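Local coordinates for alginate lyase (Chitinophaga sp. MD30, PDB 6KCW), which cleaves the polysaccharide alginate as a calcium-containing bacterial lyase of polysaccharide lyase family 36, at residues A1-W10 against A24-G32; G69-F80 against G160-S171. All blocks are in the same frame, centred on the assembly; numbering follows the deposited sequence.

Contact 1: residues A1-W10 against A24-G32; sequences AIPSSLSINW and ASDFGNAGG. With CA (calcium ion), chain C.
Ile8 sets its CD1 methyl over the middle of the Phe27 ring, 3.9 Å from the centroid and 9° off the ring normal, a CH-pi contact at the heart of the tight half. CG1 of Ile8 lies beside its own backbone N (chi1 -45°), and the extended chain brings CD1 also to 4.0 Å from Asp26 CB. Leu6 CD1 approaches Phe27 CD1 obliquely at 3.9 Å. At the far end of the ring, Phe27 CZ meets the indole edge of Trp10 at CZ2, 4.0 Å away, the two side chains crossing at about a right angle. Replacing Phe27 by alanine would probably open a gap between Leu6, Ile8 and Trp10 and leave the Ile8 methyl without the face it rests on. The chain terminus is the solvent side, poorer in side-chain contacts, with Ile2 hardly involved. Asn29 ND2 donates to Ala1 O at 3.1 Å (164° at the hydrogen), while Asn29 OD1 accepts from Asp65 N, so the amide is held at both ends. The backbones still run close: Gly28, with positive phi just after the helix, passes where a CB would clash with Ala1 O. Strand 5-8 pairs antiparallel with strand 228-241 through Leu6-Leu237 and Ile8-Leu235 backbone bonds; helix 20-27 packs against this layer, Phe27 touching Leu235, and Asn29 leans on Ile64 of strand 60-69.

Contact 2: residues G69-F80 against G160-S171; sequences GTEYELDYDVRF and GTTYHVHVYIKS
Tyr72-Ile169, Leu74-Val167, Tyr76-Val165 and Val78-Tyr163 are the hydrogen-bonded pairs of an antiparallel ladder, each closed by two N-H to O=C bonds. The strand axes approach to 4.5 Å with their directions 150° apart, and Ser171 N to Thr70 O extends the ladder. At the other end the pairing slips: a water accepts from Phe80 N and Thr161 N, and Gly160 N reaches Phe80 O. A classic beta bulge at Thr70 and Glu71 sets both opposite Arg241 of strand 228-241. Side chains of the hydrogen-bonded pairs share one face. There the Tyr76 ring lies over Val165, whose CB is 3.8 Å from the centroid and 25° off the normal; CG of Tyr76 sits between backbone N and carbonyl carbon (chi1 65°), which swings the ring across the neighbouring strand. Val78 CG1 touches Val165 CG2 at 3.7 Å. The other face is polar. Asp75 OD1 takes His166 ND1 at 2.7 Å from above the carboxylate plane, and His164 ND1 donates to Asp77 OD1 at 2.7 Å, close to the ring plane. The very short approach of His164 NE2 to Asp75 OD2 is doubtful; if real, it would be consistent with a positively charged imidazole between two carboxylates. Glu71 OE1 and Lys170 NZ form only a long salt bridge at 3.8 Å, Glu71 OE2 being paired with Arg241. The chemistry divides by face: apolar groups meet Met118 and Phe96 of the opposing sheet, consistent with a concanavalin-like sandwich, whereas the carboxylates, through the two ND1 bonds, would restrain rotation of both imidazoles.

Strand 228-241 lies between the two contacts in one antiparallel sheet, pairing with strand 5-8 of contact 1 and with strand 71-80 of contact 2. Their centres are 15 Å apart, yet Ser4 CA packs against Tyr72 OH at 3.6 Å, a hydroxyl hydrogen-bonded to Ser67 O. Both also approach the calcium site. In contact 1, Asn9 O binds the ion at 2.2 Å, with two waters, Asn11, Gly43 and Asp233 completing the shell. In contact 2, the side chain of Asp77 is about 8 Å from the bound calcium ion. Asn234, next in the chain to the calcium ligand Asp233, touches the Asn9 side chain and donates through ND2 to Asp77 OD2, an indirect link.

Contact 1: residues A1-W10 against A24-G32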
# COMPACT_ATOMS: atom_id res chain seq x y z
N ALA A 1 0.98 16.48 -13.52
CA ALA A 1 1.52 15.36 -14.28
C ALA A 1 0.95 14.04 -13.78
O ALA A 1 0.65 13.89 -12.58
CB ALA A 1 3.05 15.33 -14.19
N ILE A 2 0.78 13.11 -14.71
CA ILE A 2 0.37 11.74 -14.39
C ILE A 2 1.54 10.83 -14.74
O ILE A 2 1.60 10.31 -15.86
CB ILE A 2 -0.89 11.34 -15.17
CG1 ILE A 2 -1.93 12.44 -15.08
CG2 ILE A 2 -1.45 10.04 -14.63
CD1 ILE A 2 -3.20 12.09 -15.80
N PRO A 3 2.46 10.60 -13.80
CA PRO A 3 3.68 9.85 -14.13
C PRO A 3 3.38 8.42 -14.56
O PRO A 3 2.38 7.82 -14.16
CB PRO A 3 4.47 9.88 -12.82
CG PRO A 3 3.40 9.93 -11.77
CD PRO A 3 2.31 10.80 -12.35
N SER A 4 4.28 7.89 -15.40
CA SER A 4 4.37 6.45 -15.60
C SER A 4 5.59 5.84 -14.94
O SER A 4 5.66 4.61 -14.82
CB SER A 4 4.35 6.10 -17.10
OG SER A 4 5.18 6.96 -17.85
N SER A 5 6.53 6.65 -14.48
CA SER A 5 7.63 6.18 -13.65
C SER A 5 7.96 7.24 -12.60
O SER A 5 7.75 8.44 -12.80
CB SER A 5 8.88 5.87 -14.48
OG SER A 5 9.35 7.03 -15.13
N LEU A 6 8.48 6.78 -11.47
CA LEU A 6 8.87 7.68 -10.40
C LEU A 6 10.09 7.11 -9.71
O LEU A 6 10.23 5.89 -9.59
CB LEU A 6 7.76 7.90 -9.36
CG LEU A 6 6.51 8.71 -9.71
CD1 LEU A 6 5.57 8.69 -8.52
CD2 LEU A 6 6.86 10.15 -10.08
N SER A 7 10.96 7.99 -9.25
CA SER A 7 12.12 7.58 -8.47
C SER A 7 12.36 8.67 -7.43
O SER A 7 12.75 9.79 -7.77
CB SER A 7 13.34 7.38 -9.35
OG SER A 7 13.85 6.07 -9.17
N ILE A 8 12.09 8.34 -6.17
CA ILE A 8 12.06 9.32 -5.10
C ILE A 8 12.75 8.67 -3.91
O ILE A 8 12.24 7.69 -3.35
CB ILE A 8 10.62 9.75 -4.74
CG1 ILE A 8 9.79 10.04 -6.00
CG2 ILE A 8 10.64 10.99 -3.85
CD1 ILE A 8 8.29 10.20 -5.77
N ASN A 9 13.90 9.20 -3.52
CA ASN A 9 14.59 8.73 -2.33
C ASN A 9 14.72 9.82 -1.28
O ASN A 9 15.34 9.58 -0.24
CB ASN A 9 15.98 8.19 -2.67
CG ASN A 9 16.83 9.19 -3.44
OD1 ASN A 9 16.50 10.38 -3.50
ND2 ASN A 9 17.90 8.71 -4.05
N TRP A 10 14.18 11.00 -1.54
CA TRP A 10 14.07 12.06 -0.53
C TRP A 10 15.43 12.47 0.01
O TRP A 10 15.53 13.02 1.11
CB TRP A 10 13.14 11.62 0.61
CG TRP A 10 11.73 11.38 0.13
CD1 TRP A 10 10.79 12.33 -0.14
CD2 TRP A 10 11.12 10.12 -0.16
NE1 TRP A 10 9.63 11.74 -0.56
CE2 TRP A 10 9.80 10.38 -0.59
CE3 TRP A 10 11.55 8.79 -0.10
CZ2 TRP A 10 8.91 9.37 -0.96
CZ3 TRP A 10 10.67 7.78 -0.47
CH2 TRP A 10 9.36 8.08 -0.89
N ALA A 24 3.10 16.70 -4.26
CA ALA A 24 2.58 16.88 -5.61
C ALA A 24 3.72 17.06 -6.61
O ALA A 24 3.66 16.54 -7.73
CB ALA A 24 1.63 18.07 -5.65
N SER A 25 4.78 17.75 -6.21
CA SER A 25 5.89 17.97 -7.13
C SER A 25 6.64 16.68 -7.44
O SER A 25 7.05 16.45 -8.58
CB SER A 25 6.84 19.03 -6.58
OG SER A 25 7.81 19.41 -7.55
N ASP A 26 6.83 15.81 -6.43
CA ASP A 26 7.61 14.58 -6.60
C ASP A 26 6.79 13.47 -7.23
O ASP A 26 7.29 12.74 -8.10
CB ASP A 26 8.14 14.13 -5.25
CG ASP A 26 9.15 15.08 -4.68
OD1 ASP A 26 10.00 15.52 -5.48
OD2 ASP A 26 9.08 15.40 -3.47
N PHE A 27 5.57 13.31 -6.79
CA PHE A 27 4.71 12.27 -7.26
C PHE A 27 3.96 12.68 -8.48
O PHE A 27 3.48 11.86 -9.20
CB PHE A 27 3.73 11.91 -6.17
CG PHE A 27 4.33 11.20 -5.01
CD1 PHE A 27 4.40 9.84 -4.99
CD2 PHE A 27 4.78 11.89 -3.93
CE1 PHE A 27 4.93 9.19 -3.93
CE2 PHE A 27 5.31 11.24 -2.87
CZ PHE A 27 5.39 9.89 -2.87
N GLY A 28 3.83 13.97 -8.73
CA GLY A 28 3.10 14.44 -9.88
C GLY A 28 1.72 14.85 -9.46
O GLY A 28 1.20 15.81 -9.90
N ASN A 29 1.14 14.09 -8.56
CA ASN A 29 -0.15 14.40 -8.04
C ASN A 29 -0.30 13.64 -6.74
O ASN A 29 0.28 12.61 -6.61
CB ASN A 29 -1.27 14.14 -9.06
CG ASN A 29 -1.46 12.69 -9.38
OD1 ASN A 29 -2.16 12.00 -8.69
ND2 ASN A 29 -0.87 12.25 -10.44
N ALA A 30 -1.06 14.18 -5.79
CA ALA A 30 -1.29 13.59 -4.47
C ALA A 30 -2.46 14.30 -3.84
O ALA A 30 -2.28 15.27 -3.16
CB ALA A 30 -0.07 13.78 -3.60
N GLY A 31 -3.67 13.81 -4.05
CA GLY A 31 -4.85 14.55 -3.65
C GLY A 31 -5.46 14.26 -2.28
O GLY A 31 -6.66 14.46 -2.09
N GLY A 32 -4.66 13.81 -1.33
CA GLY A 32 -5.19 13.63 0.01
C GLY A 32 -4.22 14.05 1.09
O GLY A 32 -4.47 13.86 2.28
CA CA C . 16.58 8.47 1.21
O HOH W 1 18.42 8.52 2.29
O HOH W 2 17.89 6.87 -0.48

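Contact 2: residues G69-F80 against G160-S171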
# COMPACT_ATOMS: atom_id res chain seq x y z
N GLY A 69 -2.16 1.40 -17.30
CA GLY A 69 -1.47 0.30 -17.95
C GLY A 69 -1.97 -1.03 -17.42
O GLY A 69 -2.76 -1.09 -16.48
N THR A 70 -1.46 -2.09 -18.06
CA THR A 70 -1.78 -3.47 -17.71
C THR A 70 -0.72 -4.14 -16.86
O THR A 70 -1.01 -5.18 -16.24
CB THR A 70 -1.99 -4.31 -18.97
OG1 THR A 70 -0.82 -4.24 -19.79
CG2 THR A 70 -3.18 -3.79 -19.76
N GLU A 71 0.51 -3.60 -16.81
CA GLU A 71 1.62 -4.17 -16.06
C GLU A 71 2.38 -3.09 -15.32
O GLU A 71 2.89 -2.15 -15.94
CB GLU A 71 2.59 -4.92 -16.96
CG GLU A 71 2.23 -6.36 -17.15
CD GLU A 71 1.61 -6.58 -18.49
OE1 GLU A 71 1.38 -7.76 -18.83
OE2 GLU A 71 1.36 -5.58 -19.20
N TYR A 72 2.50 -3.25 -14.01
CA TYR A 72 3.10 -2.24 -13.15
C TYR A 72 3.93 -2.93 -12.09
O TYR A 72 3.73 -4.10 -11.76
CB TYR A 72 2.03 -1.34 -12.50
CG TYR A 72 1.98 0.05 -13.08
CD1 TYR A 72 2.91 1.02 -12.69
CD2 TYR A 72 1.04 0.40 -14.06
CE1 TYR A 72 2.89 2.30 -13.22
CE2 TYR A 72 1.01 1.67 -14.61
CZ TYR A 72 1.94 2.63 -14.18
OH TYR A 72 1.93 3.90 -14.71
N GLU A 73 4.90 -2.18 -11.56
CA GLU A 73 5.68 -2.66 -10.44
C GLU A 73 6.09 -1.45 -9.62
O GLU A 73 6.07 -0.32 -10.11
CB GLU A 73 6.92 -3.44 -10.89
CG GLU A 73 7.90 -2.54 -11.59
CD GLU A 73 9.16 -3.24 -11.90
OE1 GLU A 73 9.28 -4.43 -11.54
OE2 GLU A 73 10.04 -2.60 -12.51
N LEU A 74 6.47 -1.70 -8.37
CA LEU A 74 7.14 -0.66 -7.60
C LEU A 74 8.03 -1.31 -6.56
O LEU A 74 7.92 -2.51 -6.27
CB LEU A 74 6.14 0.33 -6.96
CG LEU A 74 4.95 -0.12 -6.10
CD1 LEU A 74 5.39 -0.48 -4.68
CD2 LEU A 74 3.91 0.98 -6.06
N ASP A 75 8.94 -0.50 -6.01
CA ASP A 75 9.87 -0.90 -4.97
C ASP A 75 10.01 0.25 -3.99
O ASP A 75 9.99 1.41 -4.38
CB ASP A 75 11.28 -1.25 -5.53
CG ASP A 75 11.38 -2.67 -6.07
OD1 ASP A 75 10.97 -2.90 -7.23
OD2 ASP A 75 11.88 -3.55 -5.33
N TYR A 76 10.17 -0.09 -2.72
CA TYR A 76 10.38 0.90 -1.68
C TYR A 76 10.90 0.17 -0.45
O TYR A 76 10.80 -1.06 -0.35
CB TYR A 76 9.10 1.67 -1.33
CG TYR A 76 8.01 0.81 -0.73
CD1 TYR A 76 7.08 0.17 -1.54
CD2 TYR A 76 7.92 0.62 0.64
CE1 TYR A 76 6.09 -0.61 -1.00
CE2 TYR A 76 6.95 -0.18 1.19
CZ TYR A 76 6.03 -0.79 0.36
OH TYR A 76 5.05 -1.58 0.89
N ASP A 77 11.47 0.95 0.46
CA ASP A 77 11.86 0.44 1.76
C ASP A 77 10.91 1.01 2.81
O ASP A 77 10.38 2.11 2.65
CB ASP A 77 13.30 0.82 2.12
CG ASP A 77 14.29 0.14 1.22
OD1 ASP A 77 14.11 -1.07 0.96
OD2 ASP A 77 15.22 0.83 0.75
N VAL A 78 10.71 0.24 3.86
CA VAL A 78 9.82 0.65 4.93
C VAL A 78 10.41 0.16 6.24
O VAL A 78 11.00 -0.93 6.30
CB VAL A 78 8.39 0.12 4.71
CG1 VAL A 78 8.40 -1.38 4.47
CG2 VAL A 78 7.51 0.49 5.89
N ARG A 79 10.30 1.00 7.27
CA ARG A 79 10.81 0.71 8.60
C ARG A 79 9.81 1.23 9.61
O ARG A 79 9.37 2.38 9.51
CB ARG A 79 12.17 1.37 8.82
CG ARG A 79 13.05 0.71 9.88
CD ARG A 79 13.70 1.76 10.77
NE ARG A 79 14.11 2.94 10.02
CZ ARG A 79 14.13 4.17 10.54
NH1 ARG A 79 13.76 4.36 11.80
NH2 ARG A 79 14.52 5.20 9.79
N PHE A 80 9.42 0.39 10.57
CA PHE A 80 8.60 0.86 11.67
C PHE A 80 9.49 1.51 12.71
O PHE A 80 10.62 1.06 12.94
CB PHE A 80 7.80 -0.28 12.29
CG PHE A 80 6.70 -0.78 11.41
CD1 PHE A 80 6.94 -1.80 10.49
CD2 PHE A 80 5.42 -0.24 11.50
CE1 PHE A 80 5.93 -2.26 9.68
CE2 PHE A 80 4.40 -0.69 10.69
CZ PHE A 80 4.65 -1.71 9.78
N GLY A 160 12.09 -0.97 14.07
CA GLY A 160 13.40 -0.44 13.75
C GLY A 160 14.15 -1.20 12.67
O GLY A 160 15.35 -0.99 12.51
N THR A 161 13.47 -2.05 11.91
CA THR A 161 14.10 -2.90 10.90
C THR A 161 13.62 -2.50 9.52
O THR A 161 12.41 -2.41 9.29
CB THR A 161 13.76 -4.37 11.14
OG1 THR A 161 14.14 -4.75 12.47
CG2 THR A 161 14.47 -5.25 10.11
N THR A 162 14.55 -2.26 8.60
CA THR A 162 14.16 -1.89 7.24
C THR A 162 13.80 -3.12 6.43
O THR A 162 14.57 -4.09 6.37
CB THR A 162 15.26 -1.12 6.52
OG1 THR A 162 15.86 -0.16 7.39
CG2 THR A 162 14.64 -0.41 5.31
N TYR A 163 12.64 -3.06 5.77
CA TYR A 163 12.16 -4.13 4.90
C TYR A 163 11.99 -3.58 3.49
O TYR A 163 11.28 -2.59 3.30
CB TYR A 163 10.85 -4.69 5.43
CG TYR A 163 11.00 -5.40 6.75
CD1 TYR A 163 11.39 -6.74 6.81
CD2 TYR A 163 10.77 -4.73 7.93
CE1 TYR A 163 11.53 -7.38 8.04
CE2 TYR A 163 10.91 -5.36 9.15
CZ TYR A 163 11.28 -6.67 9.21
OH TYR A 163 11.41 -7.26 10.45
N HIS A 164 12.67 -4.19 2.53
CA HIS A 164 12.44 -3.84 1.13
C HIS A 164 11.24 -4.59 0.59
O HIS A 164 11.14 -5.81 0.77
CB HIS A 164 13.65 -4.12 0.25
CG HIS A 164 13.50 -3.58 -1.13
ND1 HIS A 164 13.82 -2.28 -1.46
CD2 HIS A 164 13.02 -4.14 -2.27
CE1 HIS A 164 13.55 -2.07 -2.74
NE2 HIS A 164 13.07 -3.18 -3.25
N VAL A 165 10.36 -3.87 -0.09
CA VAL A 165 9.12 -4.40 -0.65
C VAL A 165 9.15 -4.21 -2.16
O VAL A 165 9.38 -3.09 -2.64
CB VAL A 165 7.90 -3.70 -0.04
CG1 VAL A 165 6.61 -4.44 -0.39
CG2 VAL A 165 8.07 -3.53 1.46
N HIS A 166 8.94 -5.30 -2.89
CA HIS A 166 8.66 -5.28 -4.33
C HIS A 166 7.21 -5.72 -4.56
O HIS A 166 6.77 -6.74 -4.02
CB HIS A 166 9.63 -6.19 -5.09
CG HIS A 166 9.33 -6.29 -6.55
ND1 HIS A 166 9.64 -5.29 -7.44
CD2 HIS A 166 8.72 -7.27 -7.27
CE1 HIS A 166 9.24 -5.65 -8.65
NE2 HIS A 166 8.68 -6.83 -8.58
N VAL A 167 6.48 -4.95 -5.37
CA VAL A 167 5.11 -5.27 -5.74
C VAL A 167 5.02 -5.32 -7.26
O VAL A 167 5.60 -4.46 -7.94
CB VAL A 167 4.11 -4.24 -5.17
CG1 VAL A 167 2.81 -4.28 -5.93
CG2 VAL A 167 3.88 -4.47 -3.68
N TYR A 168 4.33 -6.33 -7.78
CA TYR A 168 4.11 -6.50 -9.21
C TYR A 168 2.64 -6.84 -9.42
O TYR A 168 2.10 -7.70 -8.72
CB TYR A 168 4.98 -7.61 -9.80
CG TYR A 168 4.64 -7.97 -11.23
CD1 TYR A 168 4.65 -7.01 -12.23
CD2 TYR A 168 4.33 -9.28 -11.59
CE1 TYR A 168 4.36 -7.32 -13.54
CE2 TYR A 168 4.03 -9.61 -12.91
CZ TYR A 168 4.06 -8.62 -13.88
OH TYR A 168 3.75 -8.91 -15.20
N ILE A 169 2.01 -6.18 -10.39
CA ILE A 169 0.58 -6.35 -10.66
C ILE A 169 0.38 -6.42 -12.17
O ILE A 169 1.05 -5.73 -12.94
CB ILE A 169 -0.25 -5.22 -10.03
CG1 ILE A 169 -1.75 -5.50 -10.16
CG2 ILE A 169 0.06 -3.89 -10.69
CD1 ILE A 169 -2.57 -4.47 -9.53
N LYS A 170 -0.54 -7.28 -12.59
CA LYS A 170 -0.88 -7.44 -14.00
C LYS A 170 -2.39 -7.56 -14.12
O LYS A 170 -3.01 -8.37 -13.41
CB LYS A 170 -0.19 -8.67 -14.58
CG LYS A 170 -0.48 -8.97 -16.03
CD LYS A 170 -0.06 -10.41 -16.30
CE LYS A 170 0.50 -10.59 -17.70
NZ LYS A 170 -0.55 -10.99 -18.67
N SER A 171 -2.99 -6.74 -14.99
CA SER A 171 -4.41 -6.84 -15.27
C SER A 171 -4.78 -8.22 -15.81
O SER A 171 -3.98 -8.89 -16.47
CB SER A 171 -4.82 -5.79 -16.30
OG SER A 171 -4.31 -4.53 -15.93
O HOH W 3 10.63 -2.20 11.58